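Local coordinates for translation initiation factor eIF2B, subunit delta (Archaeoglobus fulgidus, PDB 1T5O), which probably catalyses the interconversion of 5-methylthioribose 1-phosphate and 5-methylthioribulose 1-phosphate in methionine biosynthesis, as a member of the eIF-2B alpha/beta/delta family, at residues A233-R238 with T269-R274; D239-K244 with T312-V317; A265-F270 with T322-I327; V280-P285 with N306-P311. All blocks are in the same frame, centred on the assembly; numbering follows the deposited sequence.

Interaction 1 (A233-R238 with T269-R274); sequences ADRIVR and TFDWER
Strand 235-237, at the edge of a small antiparallel sheet, is covered by the irregular loop 269-274 in a surface contact built on backbone hydrogen bonds. Ile-236 is gripped from both ends: its N donates to Thr-269 O (3.0 Å), and its O accepts from Asp-271 N (2.8 Å). Farther on, Arg-238 N donates almost straight to Arg-274 O, with an N-H...O angle of 175°. The Ile-236 branch CD1 sits over one face of the Phe-270 ring, offset toward its rim, while CG2 reaches CZ3 of Trp-272 at the indole edge. Arg-238 lays CG over the centre of the indole, 3.6 Å from the centroid of the five-membered ring of Trp-272. A bend at chi3 (-51°) then carries its guanidinium past the ring, where NH1 donates in its own plane to Trp-272 O (3.2 Å) and a water links NH1 to Glu-273 O. Helix 331-338 packs on Phe-270 and Trp-272 through Val-335. Arg-235 NH1 lies 3.4 Å from Asp-271 OD2, which stands over a guanidinium face, so this salt bridge rests on charge alone. Directional backbone bonds thus fix the loop beside the segment carrying Asp-234, the probable proton donor, whereas the ion pair adds attraction without dictating orientation.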
loop_
_atom_site.group_PDB
_atom_site.type_symbol
_atom_site.label_atom_id
_atom_site.label_comp_id
_atom_site.label_asym_id
_atom_site.label_seq_id
_atom_site.Cartn_x
_atom_site.Cartn_y
_atom_site.Cartn_z
ATOM N N ALA A 233 -16.942 9.386 -0.225
ATOM C CA ALA A 233 -17.709 8.165 -0.460
ATOM C C ALA A 233 -18.094 8.036 -1.921
ATOM O O ALA A 233 -18.338 9.030 -2.600
ATOM C CB ALA A 233 -18.970 8.165 0.357
ATOM N N ASP A 234 -18.178 6.803 -2.398
ATOM C CA ASP A 234 -18.609 6.604 -3.766
ATOM C C ASP A 234 -20.086 6.276 -3.743
ATOM O O ASP A 234 -20.814 6.572 -4.686
ATOM C CB ASP A 234 -17.825 5.476 -4.396
ATOM C CG ASP A 234 -16.416 5.890 -4.712
ATOM O OD1 ASP A 234 -16.250 6.817 -5.551
ATOM O OD2 ASP A 234 -15.478 5.312 -4.121
ATOM N N ARG A 235 -20.527 5.672 -2.647
ATOM C CA ARG A 235 -21.921 5.293 -2.528
ATOM C C ARG A 235 -22.244 4.908 -1.101
ATOM O O ARG A 235 -21.509 4.138 -0.479
ATOM C CB ARG A 235 -22.215 4.107 -3.433
ATOM C CG ARG A 235 -23.664 4.046 -3.799
ATOM C CD ARG A 235 -24.237 2.717 -3.494
ATOM N NE ARG A 235 -23.837 1.660 -4.410
ATOM C CZ ARG A 235 -23.987 1.683 -5.737
ATOM N NH1 ARG A 235 -24.515 2.738 -6.349
ATOM N NH2 ARG A 235 -23.692 0.597 -6.453
ATOM N N ILE A 236 -23.363 5.408 -0.594
ATOM C CA ILE A 236 -23.746 5.099 0.772
ATOM C C ILE A 236 -25.091 4.386 0.805
ATOM O O ILE A 236 -26.102 4.938 0.370
ATOM C CB ILE A 236 -23.805 6.378 1.622
ATOM C CG1 ILE A 236 -22.411 7.063 1.594
ATOM C CG2 ILE A 236 -24.249 6.011 3.072
ATOM C CD1 ILE A 236 -22.299 8.404 2.302
ATOM N N VAL A 237 -25.084 3.147 1.301
ATOM C CA VAL A 237 -26.300 2.341 1.401
ATOM C C VAL A 237 -26.678 2.249 2.879
ATOM O O VAL A 237 -25.951 2.764 3.733
ATOM C CB VAL A 237 -26.106 0.942 0.749
ATOM C CG1 VAL A 237 -25.816 1.126 -0.751
ATOM C CG2 VAL A 237 -24.971 0.157 1.446
ATOM N N ARG A 238 -27.791 1.591 3.194
ATOM C CA ARG A 238 -28.263 1.568 4.568
ATOM C C ARG A 238 -27.377 0.987 5.632
ATOM O O ARG A 238 -27.534 1.338 6.801
ATOM C CB ARG A 238 -29.651 0.924 4.659
ATOM C CG ARG A 238 -30.698 1.726 3.909
ATOM C CD ARG A 238 -32.090 1.530 4.477
ATOM N NE ARG A 238 -32.448 0.134 4.635
ATOM C CZ ARG A 238 -32.818 -0.673 3.648
ATOM N NH1 ARG A 238 -32.884 -0.228 2.398
ATOM N NH2 ARG A 238 -33.136 -1.929 3.920
ATOM N N THR A 269 -25.107 11.031 -3.209
ATOM C CA THR A 269 -24.259 9.842 -3.117
ATOM C C THR A 269 -24.952 8.718 -2.319
ATOM O O THR A 269 -24.530 7.552 -2.346
ATOM C CB THR A 269 -22.909 10.242 -2.501
ATOM O OG1 THR A 269 -22.260 11.137 -3.413
ATOM C CG2 THR A 269 -22.003 9.050 -2.275
ATOM N N PHE A 270 -26.032 9.064 -1.623
ATOM C CA PHE A 270 -26.767 8.068 -0.870
ATOM C C PHE A 270 -27.637 7.253 -1.846
ATOM O O PHE A 270 -28.124 7.792 -2.826
ATOM C CB PHE A 270 -27.654 8.725 0.186
ATOM C CG PHE A 270 -26.876 9.326 1.336
ATOM C CD1 PHE A 270 -26.049 10.448 1.136
ATOM C CD2 PHE A 270 -26.961 8.767 2.604
ATOM C CE1 PHE A 270 -25.311 11.006 2.209
ATOM C CE2 PHE A 270 -26.236 9.315 3.673
ATOM C CZ PHE A 270 -25.417 10.428 3.481
ATOM N N ASP A 271 -27.791 5.962 -1.571
ATOM C CA ASP A 271 -28.590 5.025 -2.396
ATOM C C ASP A 271 -29.309 4.254 -1.282
ATOM O O ASP A 271 -29.080 3.058 -1.094
ATOM C CB ASP A 271 -27.640 4.101 -3.182
ATOM C CG ASP A 271 -28.343 3.305 -4.290
ATOM O OD1 ASP A 271 -29.591 3.384 -4.444
ATOM O OD2 ASP A 271 -27.633 2.595 -5.019
ATOM N N TRP A 272 -30.207 4.954 -0.579
ATOM C CA TRP A 272 -30.870 4.418 0.610
ATOM C C TRP A 272 -31.872 3.287 0.467
ATOM O O TRP A 272 -32.307 2.734 1.485
ATOM C CB TRP A 272 -31.500 5.571 1.416
ATOM C CG TRP A 272 -31.447 5.371 2.918
ATOM C CD1 TRP A 272 -32.503 5.240 3.766
ATOM C CD2 TRP A 272 -30.265 5.279 3.731
ATOM N NE1 TRP A 272 -32.056 5.066 5.060
ATOM C CE2 TRP A 272 -30.686 5.088 5.063
ATOM C CE3 TRP A 272 -28.890 5.338 3.456
ATOM C CZ2 TRP A 272 -29.782 4.952 6.130
ATOM C CZ3 TRP A 272 -27.983 5.204 4.521
ATOM C CH2 TRP A 272 -28.449 5.011 5.844
ATOM N N GLU A 273 -32.249 2.947 -0.768
ATOM C CA GLU A 273 -33.152 1.820 -0.972
ATOM C C GLU A 273 -32.341 0.505 -0.899
ATOM O O GLU A 273 -32.888 -0.575 -0.736
ATOM C CB GLU A 273 -33.814 1.914 -2.349
ATOM C CG GLU A 273 -34.776 3.097 -2.495
ATOM C CD GLU A 273 -36.033 2.953 -1.644
ATOM O OE1 GLU A 273 -36.190 1.929 -0.943
ATOM O OE2 GLU A 273 -36.874 3.874 -1.680
ATOM N N ARG A 274 -31.027 0.614 -1.016
ATOM C CA ARG A 274 -30.177 -0.573 -1.029
ATOM C C ARG A 274 -29.432 -0.848 0.278
ATOM O O ARG A 274 -29.366 0.007 1.173
ATOM C CB ARG A 274 -29.126 -0.407 -2.135
ATOM C CG ARG A 274 -29.643 0.019 -3.542
ATOM C CD ARG A 274 -30.088 -1.177 -4.416
ATOM N NE ARG A 274 -31.415 -1.661 -4.040
ATOM C CZ ARG A 274 -32.560 -1.035 -4.301
ATOM N NH1 ARG A 274 -32.570 0.125 -4.952
ATOM N NH2 ARG A 274 -33.710 -1.588 -3.931
HETATM O O HOH W 1 -19.519 11.897 -3.342
HETATM O O HOH W 2 -33.442 -2.756 0.985
#

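Interaction 2 (D239-K244 with T312-V317); sequences DAVFNK and TPLENV
Val-241 and Thr-312 form an antiparallel hydrogen-bonded pair in which each backbone N donates to the other residue's O, both bonds 2.8 Å long and nearly straight (169° for Val-241 N to Thr-312 O). The next pair, Ala-240 with Pro-313, is non-hydrogen-bonded, as suits a proline with no N-H to give; there Ala-240 CA approaches Thr-312 O at 3.3 Å. Beyond it the chain of 312-317 turns into a short 3-10 segment at 314-315, and the register ends in a weak, long bond from Leu-314 N to Asp-239 O (3.5 Å). Side chains pack chiefly on the Val-241 and Thr-312 face. CG1 of Val-241 stands anti to the backbone N (chi1 173°), which leaves CG2 anti to the carbonyl carbon; that methyl meets Leu-314 CD2 at 3.6 Å and Val-317 CG2 at 4.2 Å, crossing both side chains at about a right angle. Val-263 of strand 261-264 touches both Val-241 and Val-317, and helix 247-256 lies against Thr-312. On the other face Ala-240 and Phe-242 pack on Pro-311, while Pro-313 touches Gln-222 of the second subunit. The arrangement is that of neighbouring strands in a three-stranded antiparallel sheet, whose middle strand runs on to Asn-243 and Lys-244, predicted substrate-binding residues.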
loop_
_atom_site.group_PDB
_atom_site.type_symbol
_atom_site.label_atom_id
_atom_site.label_comp_id
_atom_site.label_asym_id
_atom_site.label_seq_id
_atom_site.Cartn_x
_atom_site.Cartn_y
_atom_site.Cartn_z
ATOM N N ASP A 239 -26.466 0.098 5.260
ATOM C CA ASP A 239 -25.568 -0.487 6.250
ATOM C C ASP A 239 -24.105 -0.255 5.935
ATOM O O ASP A 239 -23.234 -0.838 6.586
ATOM C CB ASP A 239 -25.819 -1.989 6.369
ATOM C CG ASP A 239 -25.749 -2.721 5.016
ATOM O OD1 ASP A 239 -25.801 -3.960 5.026
ATOM O OD2 ASP A 239 -25.656 -2.078 3.943
ATOM N N ALA A 240 -23.793 0.582 4.949
ATOM C CA ALA A 240 -22.369 0.755 4.648
ATOM C C ALA A 240 -21.979 1.880 3.728
ATOM O O ALA A 240 -22.774 2.359 2.944
ATOM C CB ALA A 240 -21.793 -0.559 4.072
ATOM N N VAL A 241 -20.716 2.276 3.839
ATOM C CA VAL A 241 -20.162 3.300 2.974
ATOM C C VAL A 241 -19.198 2.622 2.002
ATOM O O VAL A 241 -18.226 2.008 2.431
ATOM C CB VAL A 241 -19.379 4.368 3.779
ATOM C CG1 VAL A 241 -18.688 5.316 2.831
ATOM C CG2 VAL A 241 -20.365 5.175 4.681
ATOM N N PHE A 242 -19.478 2.692 0.700
ATOM C CA PHE A 242 -18.542 2.146 -0.277
ATOM C C PHE A 242 -17.600 3.286 -0.716
ATOM O O PHE A 242 -18.055 4.368 -1.097
ATOM C CB PHE A 242 -19.263 1.555 -1.508
ATOM C CG PHE A 242 -19.964 0.227 -1.233
ATOM C CD1 PHE A 242 -21.229 0.201 -0.639
ATOM C CD2 PHE A 242 -19.339 -0.986 -1.525
ATOM C CE1 PHE A 242 -21.863 -1.007 -0.339
ATOM C CE2 PHE A 242 -19.969 -2.216 -1.225
ATOM C CZ PHE A 242 -21.242 -2.214 -0.625
ATOM N N ASN A 243 -16.286 3.057 -0.629
ATOM C CA ASN A 243 -15.321 4.084 -1.041
ATOM C C ASN A 243 -14.089 3.358 -1.571
ATOM O O ASN A 243 -14.042 2.136 -1.506
ATOM C CB ASN A 243 -14.978 4.988 0.156
ATOM C CG ASN A 243 -14.279 6.247 -0.268
ATOM O OD1 ASN A 243 -14.739 6.940 -1.178
ATOM N ND2 ASN A 243 -13.148 6.554 0.373
ATOM N N LYS A 244 -13.111 4.093 -2.114
ATOM C CA LYS A 244 -11.884 3.490 -2.663
ATOM C C LYS A 244 -11.337 2.372 -1.760
ATOM O O LYS A 244 -11.218 2.578 -0.544
ATOM C CB LYS A 244 -10.799 4.573 -2.841
ATOM C CG LYS A 244 -9.468 4.027 -3.364
ATOM C CD LYS A 244 -9.648 3.351 -4.726
ATOM C CE LYS A 244 -10.268 4.320 -5.739
ATOM N NZ LYS A 244 -10.484 3.752 -7.114
ATOM N N THR A 312 -17.438 0.003 4.218
ATOM C CA THR A 312 -17.107 0.332 5.599
ATOM C C THR A 312 -18.461 0.300 6.333
ATOM O O THR A 312 -19.377 1.052 5.972
ATOM C CB THR A 312 -16.496 1.773 5.723
ATOM O OG1 THR A 312 -15.190 1.810 5.130
ATOM C CG2 THR A 312 -16.399 2.191 7.175
ATOM N N PRO A 313 -18.611 -0.570 7.355
ATOM C CA PRO A 313 -19.891 -0.615 8.078
ATOM C C PRO A 313 -20.155 0.735 8.749
ATOM O O PRO A 313 -19.219 1.393 9.236
ATOM C CB PRO A 313 -19.688 -1.751 9.085
ATOM C CG PRO A 313 -18.181 -1.732 9.346
ATOM C CD PRO A 313 -17.603 -1.457 7.978
ATOM N N LEU A 314 -21.423 1.149 8.794
ATOM C CA LEU A 314 -21.748 2.439 9.395
ATOM C C LEU A 314 -21.412 2.481 10.881
ATOM O O LEU A 314 -21.323 3.558 11.469
ATOM C CB LEU A 314 -23.221 2.786 9.155
ATOM C CG LEU A 314 -23.439 3.166 7.687
ATOM C CD1 LEU A 314 -24.934 3.388 7.442
ATOM C CD2 LEU A 314 -22.626 4.424 7.341
ATOM N N GLU A 315 -21.222 1.305 11.480
ATOM C CA GLU A 315 -20.859 1.227 12.890
ATOM C C GLU A 315 -19.465 1.851 13.095
ATOM O O GLU A 315 -19.104 2.241 14.205
ATOM C CB GLU A 315 -20.844 -0.243 13.357
ATOM C CG GLU A 315 -21.301 -0.425 14.802
ATOM C CD GLU A 315 -20.145 -0.695 15.742
ATOM O OE1 GLU A 315 -19.383 -1.653 15.455
ATOM O OE2 GLU A 315 -20.000 0.033 16.762
ATOM N N ASN A 316 -18.672 1.926 12.030
ATOM C CA ASN A 316 -17.330 2.515 12.103
ATOM C C ASN A 316 -17.319 3.973 11.619
ATOM O O ASN A 316 -16.253 4.544 11.387
ATOM C CB ASN A 316 -16.343 1.724 11.233
ATOM C CG ASN A 316 -16.025 0.343 11.790
ATOM O OD1 ASN A 316 -16.679 -0.132 12.715
ATOM N ND2 ASN A 316 -15.015 -0.323 11.200
ATOM N N VAL A 317 -18.498 4.559 11.428
ATOM C CA VAL A 317 -18.589 5.951 10.973
ATOM C C VAL A 317 -19.180 6.798 12.106
ATOM O O VAL A 317 -20.311 6.555 12.557
ATOM C CB VAL A 317 -19.481 6.053 9.726
ATOM C CG1 VAL A 317 -19.634 7.525 9.300
ATOM C CG2 VAL A 317 -18.857 5.204 8.583
#

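Interaction 3 (A265-F270 with T322-I327); sequences APKATF and TEYGVI
Glu-323 is folded back toward Lys-267 by its torsions: CG lies between the backbone N and carbonyl carbon (chi1 76°), and a further bend at chi2 (-86°) brings the carboxylate to the backbone N of Lys-267. Glu-323 OE1 accepts from Lys-267 N on its syn lone pair at 2.9 Å, and OE2 takes a weak, longer bond from the same N at 3.4 Å. A water bridges Glu-323 OE2 to Ala-268 N, so the carboxylate holds one amide directly and the next through water, at the beginning of the 3-10 segment 267-269. The chain of Lys-267 is extended throughout and crosses the Tyr-324 ring obliquely, CD standing 3.5 Å from CE2; its NZ continues to Leu-339 O. Thr-322 turns CG2 toward Ala-265 O at 3.3 Å and toward CZ of Phe-270 at 3.9 Å. Its hydroxyl meanwhile accepts from Tyr-324 N and donates to Gly-325 O, which also accepts from Thr-322 N. Arg-132 of helix 111-141 touches Glu-323. What results is an ST turn within a type I beta turn, joining the last two strands of the Rossmann-like domain's mixed sheet, 319-322 and 325-327, and bonded to the loop after strand 261-264.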
loop_
_atom_site.group_PDB
_atom_site.type_symbol
_atom_site.label_atom_id
_atom_site.label_comp_id
_atom_site.label_asym_id
_atom_site.label_seq_id
_atom_site.Cartn_x
_atom_site.Cartn_y
_atom_site.Cartn_z
ATOM N N ALA A 265 -20.063 13.409 2.120
ATOM C CA ALA A 265 -20.696 13.097 0.823
ATOM C C ALA A 265 -22.034 13.769 0.712
ATOM O O ALA A 265 -22.774 13.815 1.680
ATOM C CB ALA A 265 -20.886 11.593 0.652
ATOM N N PRO A 266 -22.380 14.263 -0.492
ATOM C CA PRO A 266 -23.667 14.931 -0.692
ATOM C C PRO A 266 -24.817 13.944 -0.749
ATOM O O PRO A 266 -24.617 12.744 -0.904
ATOM C CB PRO A 266 -23.479 15.680 -2.014
ATOM C CG PRO A 266 -22.627 14.747 -2.794
ATOM C CD PRO A 266 -21.602 14.231 -1.750
ATOM N N LYS A 267 -26.030 14.473 -0.603
ATOM C CA LYS A 267 -27.243 13.662 -0.622
ATOM C C LYS A 267 -27.283 12.708 -1.813
ATOM O O LYS A 267 -27.671 11.541 -1.678
ATOM C CB LYS A 267 -28.488 14.581 -0.651
ATOM C CG LYS A 267 -29.835 13.837 -0.748
ATOM C CD LYS A 267 -31.016 14.822 -0.571
ATOM C CE LYS A 267 -32.347 14.120 -0.749
ATOM N NZ LYS A 267 -33.469 15.067 -0.469
ATOM N N ALA A 268 -26.858 13.194 -2.971
ATOM C CA ALA A 268 -26.891 12.397 -4.195
ATOM C C ALA A 268 -26.025 11.123 -4.162
ATOM O O ALA A 268 -26.204 10.230 -4.984
ATOM C CB ALA A 268 -26.501 13.261 -5.399
ATOM N N THR A 269 -25.107 11.031 -3.209
ATOM C CA THR A 269 -24.259 9.842 -3.117
ATOM C C THR A 269 -24.952 8.718 -2.319
ATOM O O THR A 269 -24.530 7.552 -2.346
ATOM C CB THR A 269 -22.909 10.242 -2.501
ATOM O OG1 THR A 269 -22.260 11.137 -3.413
ATOM C CG2 THR A 269 -22.003 9.050 -2.275
ATOM N N PHE A 270 -26.032 9.064 -1.623
ATOM C CA PHE A 270 -26.767 8.068 -0.870
ATOM C C PHE A 270 -27.637 7.253 -1.846
ATOM O O PHE A 270 -28.124 7.792 -2.826
ATOM C CB PHE A 270 -27.654 8.725 0.186
ATOM C CG PHE A 270 -26.876 9.326 1.336
ATOM C CD1 PHE A 270 -26.049 10.448 1.136
ATOM C CD2 PHE A 270 -26.961 8.767 2.604
ATOM C CE1 PHE A 270 -25.311 11.006 2.209
ATOM C CE2 PHE A 270 -26.236 9.315 3.673
ATOM C CZ PHE A 270 -25.417 10.428 3.481
ATOM N N THR A 322 -22.821 16.077 5.217
ATOM C CA THR A 322 -23.511 16.313 3.936
ATOM C C THR A 322 -23.838 17.805 3.757
ATOM O O THR A 322 -23.596 18.593 4.665
ATOM C CB THR A 322 -24.846 15.503 3.897
ATOM O OG1 THR A 322 -25.852 16.170 4.678
ATOM C CG2 THR A 322 -24.620 14.077 4.459
ATOM N N GLU A 323 -24.389 18.194 2.605
ATOM C CA GLU A 323 -24.731 19.606 2.388
ATOM C C GLU A 323 -26.030 19.949 3.122
ATOM O O GLU A 323 -26.471 21.107 3.148
ATOM C CB GLU A 323 -24.872 19.928 0.890
ATOM C CG GLU A 323 -26.171 19.450 0.214
ATOM C CD GLU A 323 -26.071 18.018 -0.285
ATOM O OE1 GLU A 323 -25.529 17.156 0.446
ATOM O OE2 GLU A 323 -26.559 17.755 -1.408
ATOM N N TYR A 324 -26.639 18.932 3.719
ATOM C CA TYR A 324 -27.873 19.096 4.480
ATOM C C TYR A 324 -27.553 19.135 5.969
ATOM O O TYR A 324 -28.444 19.344 6.805
ATOM C CB TYR A 324 -28.834 17.934 4.203
ATOM C CG TYR A 324 -29.566 18.048 2.892
ATOM C CD1 TYR A 324 -30.897 18.462 2.859
ATOM C CD2 TYR A 324 -28.935 17.738 1.686
ATOM C CE1 TYR A 324 -31.597 18.557 1.645
ATOM C CE2 TYR A 324 -29.610 17.838 0.471
ATOM C CZ TYR A 324 -30.948 18.248 0.455
ATOM O OH TYR A 324 -31.638 18.346 -0.739
ATOM N N GLY A 325 -26.277 18.936 6.301
ATOM C CA GLY A 325 -25.866 18.960 7.688
ATOM C C GLY A 325 -25.106 17.708 8.111
ATOM O O GLY A 325 -24.907 16.777 7.315
ATOM N N VAL A 326 -24.676 17.686 9.372
ATOM C CA VAL A 326 -23.952 16.526 9.908
ATOM C C VAL A 326 -24.991 15.513 10.416
ATOM O O VAL A 326 -25.906 15.868 11.141
ATOM C CB VAL A 326 -22.993 16.949 11.068
ATOM C CG1 VAL A 326 -22.289 15.719 11.663
ATOM C CG2 VAL A 326 -21.930 17.892 10.526
ATOM N N ILE A 327 -24.845 14.253 10.030
ATOM C CA ILE A 327 -25.786 13.214 10.438
ATOM C C ILE A 327 -25.129 12.199 11.387
ATOM O O ILE A 327 -24.093 11.603 11.060
ATOM C CB ILE A 327 -26.300 12.461 9.198
ATOM C CG1 ILE A 327 -26.850 13.463 8.175
ATOM C CG2 ILE A 327 -27.395 11.491 9.575
ATOM C CD1 ILE A 327 -27.354 12.764 6.866
HETATM O O HOH W 3 -26.499 16.051 -3.538
#

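Interaction 4 (V280-P285 with N306-P311); sequences VIEERP and NPAFDP
Asn-306 and Ala-308 form the tight part of this contact, locked against residues 282-284 by three hydrogen bonds. Ala-308 N donates to Glu-282 O (2.9 Å), Arg-284 N donates to Asn-306 O (2.9 Å), and Asn-306 N meets Glu-283 OE1 on its syn lone pair (2.8 Å). A bend at chi2 (-73°) brings the Glu-283 carboxylate round to that backbone N. The methyl of Ala-308 sits centrally over one guanidinium face of Arg-284, CB to CZ 3.4 Å. That guanidinium is kept in place by NH2, which donates within its own plane to Glu-282 OE2 at 2.6 Å, on the anti side of the carboxylate. Glu-282 and Glu-283 are exposed although their O and OE1 atoms bond to 306-308. The fit is looser at the exposed Pro-285, whose O receives a weak bond from Asn-306 ND2, also bonded to Glu-288 OE1, and where Glu-282 OE2 merely approaches Phe-309 CE1 at the ring edge, 3.9 Å away. Ile-281 covers Phe-309 O with CG2 (3.5 Å) and packs on Ile-219 of the second subunit. Phe-309 N and O are buried without partners, a likely energetic cost, while the Glu-282 to Arg-284 ion pair probably lets the arginine lie against apolar groups with its charge balanced.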
loop_
_atom_site.group_PDB
_atom_site.type_symbol
_atom_site.label_atom_id
_atom_site.label_comp_id
_atom_site.label_asym_id
_atom_site.label_seq_id
_atom_site.Cartn_x
_atom_site.Cartn_y
_atom_site.Cartn_z
ATOM N N VAL A 280 -22.369 -4.852 -6.199
ATOM C CA VAL A 280 -21.312 -5.728 -6.669
ATOM C C VAL A 280 -20.055 -4.886 -6.832
ATOM O O VAL A 280 -20.087 -3.803 -7.431
ATOM C CB VAL A 280 -21.667 -6.418 -8.011
ATOM C CG1 VAL A 280 -22.946 -7.240 -7.860
ATOM C CG2 VAL A 280 -21.819 -5.397 -9.095
ATOM N N ILE A 281 -18.954 -5.350 -6.251
ATOM C CA ILE A 281 -17.691 -4.620 -6.365
ATOM C C ILE A 281 -16.893 -5.143 -7.545
ATOM O O ILE A 281 -16.514 -6.304 -7.599
ATOM C CB ILE A 281 -16.824 -4.736 -5.080
ATOM C CG1 ILE A 281 -17.518 -4.023 -3.905
ATOM C CG2 ILE A 281 -15.424 -4.111 -5.337
ATOM C CD1 ILE A 281 -16.972 -4.444 -2.528
ATOM N N GLU A 282 -16.636 -4.255 -8.484
ATOM C CA GLU A 282 -15.880 -4.576 -9.683
ATOM C C GLU A 282 -14.385 -4.735 -9.413
ATOM O O GLU A 282 -13.832 -4.119 -8.508
ATOM C CB GLU A 282 -16.106 -3.459 -10.702
ATOM C CG GLU A 282 -16.234 -2.079 -10.030
ATOM C CD GLU A 282 -17.099 -1.085 -10.831
ATOM O OE1 GLU A 282 -18.149 -1.504 -11.389
ATOM O OE2 GLU A 282 -16.739 0.115 -10.889
ATOM N N GLU A 283 -13.740 -5.564 -10.220
ATOM C CA GLU A 283 -12.312 -5.800 -10.139
ATOM C C GLU A 283 -11.672 -4.826 -11.126
ATOM O O GLU A 283 -12.228 -4.609 -12.185
ATOM C CB GLU A 283 -11.995 -7.215 -10.602
ATOM C CG GLU A 283 -12.070 -8.283 -9.540
ATOM C CD GLU A 283 -10.913 -8.192 -8.597
ATOM O OE1 GLU A 283 -9.760 -8.485 -9.008
ATOM O OE2 GLU A 283 -11.169 -7.809 -7.441
ATOM N N ARG A 284 -10.518 -4.260 -10.775
ATOM C CA ARG A 284 -9.781 -3.346 -11.649
ATOM C C ARG A 284 -8.668 -4.156 -12.311
ATOM O O ARG A 284 -8.318 -5.238 -11.837
ATOM C CB ARG A 284 -9.194 -2.172 -10.852
ATOM C CG ARG A 284 -10.257 -1.163 -10.353
ATOM C CD ARG A 284 -11.071 -0.528 -11.492
ATOM N NE ARG A 284 -12.130 0.382 -11.020
ATOM C CZ ARG A 284 -13.448 0.141 -11.091
ATOM N NH1 ARG A 284 -13.908 -0.990 -11.618
ATOM N NH2 ARG A 284 -14.315 1.040 -10.639
ATOM N N PRO A 285 -8.093 -3.644 -13.411
ATOM C CA PRO A 285 -7.022 -4.329 -14.153
ATOM C C PRO A 285 -5.891 -4.888 -13.286
ATOM O O PRO A 285 -5.318 -4.177 -12.472
ATOM C CB PRO A 285 -6.514 -3.244 -15.104
ATOM C CG PRO A 285 -7.770 -2.436 -15.374
ATOM C CD PRO A 285 -8.338 -2.298 -13.970
ATOM N N ASN A 306 -7.896 -7.465 -7.109
ATOM C CA ASN A 306 -7.834 -5.996 -7.123
ATOM C C ASN A 306 -9.212 -5.311 -7.081
ATOM O O ASN A 306 -9.591 -4.614 -8.017
ATOM C CB ASN A 306 -7.037 -5.572 -8.396
ATOM C CG ASN A 306 -6.688 -4.079 -8.448
ATOM O OD1 ASN A 306 -6.638 -3.389 -7.432
ATOM N ND2 ASN A 306 -6.424 -3.582 -9.660
ATOM N N PRO A 307 -9.989 -5.518 -5.995
ATOM C CA PRO A 307 -11.311 -4.878 -5.906
ATOM C C PRO A 307 -11.181 -3.354 -5.962
ATOM O O PRO A 307 -10.223 -2.790 -5.436
ATOM C CB PRO A 307 -11.840 -5.353 -4.558
ATOM C CG PRO A 307 -10.523 -5.459 -3.724
ATOM C CD PRO A 307 -9.604 -6.148 -4.714
ATOM N N ALA A 308 -12.156 -2.687 -6.570
ATOM C CA ALA A 308 -12.096 -1.230 -6.707
ATOM C C ALA A 308 -12.491 -0.481 -5.439
ATOM O O ALA A 308 -12.011 0.627 -5.194
ATOM C CB ALA A 308 -12.997 -0.767 -7.895
ATOM N N PHE A 309 -13.373 -1.077 -4.650
ATOM C CA PHE A 309 -13.850 -0.454 -3.422
ATOM C C PHE A 309 -13.997 -1.491 -2.335
ATOM O O PHE A 309 -13.888 -2.693 -2.581
ATOM C CB PHE A 309 -15.280 0.109 -3.608
ATOM C CG PHE A 309 -15.473 0.943 -4.848
ATOM C CD1 PHE A 309 -15.982 0.376 -6.006
ATOM C CD2 PHE A 309 -15.146 2.294 -4.847
ATOM C CE1 PHE A 309 -16.163 1.139 -7.154
ATOM C CE2 PHE A 309 -15.319 3.070 -5.982
ATOM C CZ PHE A 309 -15.830 2.495 -7.143
ATOM N N ASP A 310 -14.279 -1.008 -1.127
ATOM C CA ASP A 310 -14.633 -1.882 -0.031
ATOM C C ASP A 310 -15.781 -1.215 0.726
ATOM O O ASP A 310 -16.032 -0.023 0.570
ATOM C CB ASP A 310 -13.454 -2.245 0.922
ATOM C CG ASP A 310 -12.709 -1.039 1.527
ATOM O OD1 ASP A 310 -13.261 0.068 1.718
ATOM O OD2 ASP A 310 -11.521 -1.254 1.867
ATOM N N PRO A 311 -16.537 -1.993 1.499
ATOM C CA PRO A 311 -17.648 -1.441 2.270
ATOM C C PRO A 311 -17.203 -1.198 3.718
ATOM O O PRO A 311 -16.616 -2.070 4.346
ATOM C CB PRO A 311 -18.719 -2.522 2.179
ATOM C CG PRO A 311 -17.919 -3.844 1.970
ATOM C CD PRO A 311 -16.544 -3.471 1.473
#

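Interactions 1, 2 and 4 meet on one three-stranded antiparallel sheet. Strand 240-244 lies in its middle, pairing by probable hydrogen bonds with strand 235-237 through Arg-235 O and Phe-242 N (2.8 Å) and with strand 309-313 through Asn-243 O and Asp-310 N (3.2 Å). Asp-234, the predicted proton donor, lies at a classic beta bulge with Arg-235, both opposite Phe-242, and beside Asn-243 of interaction 2 and Phe-309 of interaction 4. Interaction 3 shares Thr-269 and Phe-270 with interaction 1, their centres about 10 Å apart, and ties the same loop to the large mixed sheet. Interactions 3 and 4 do not touch; their centres are about 24 Å apart.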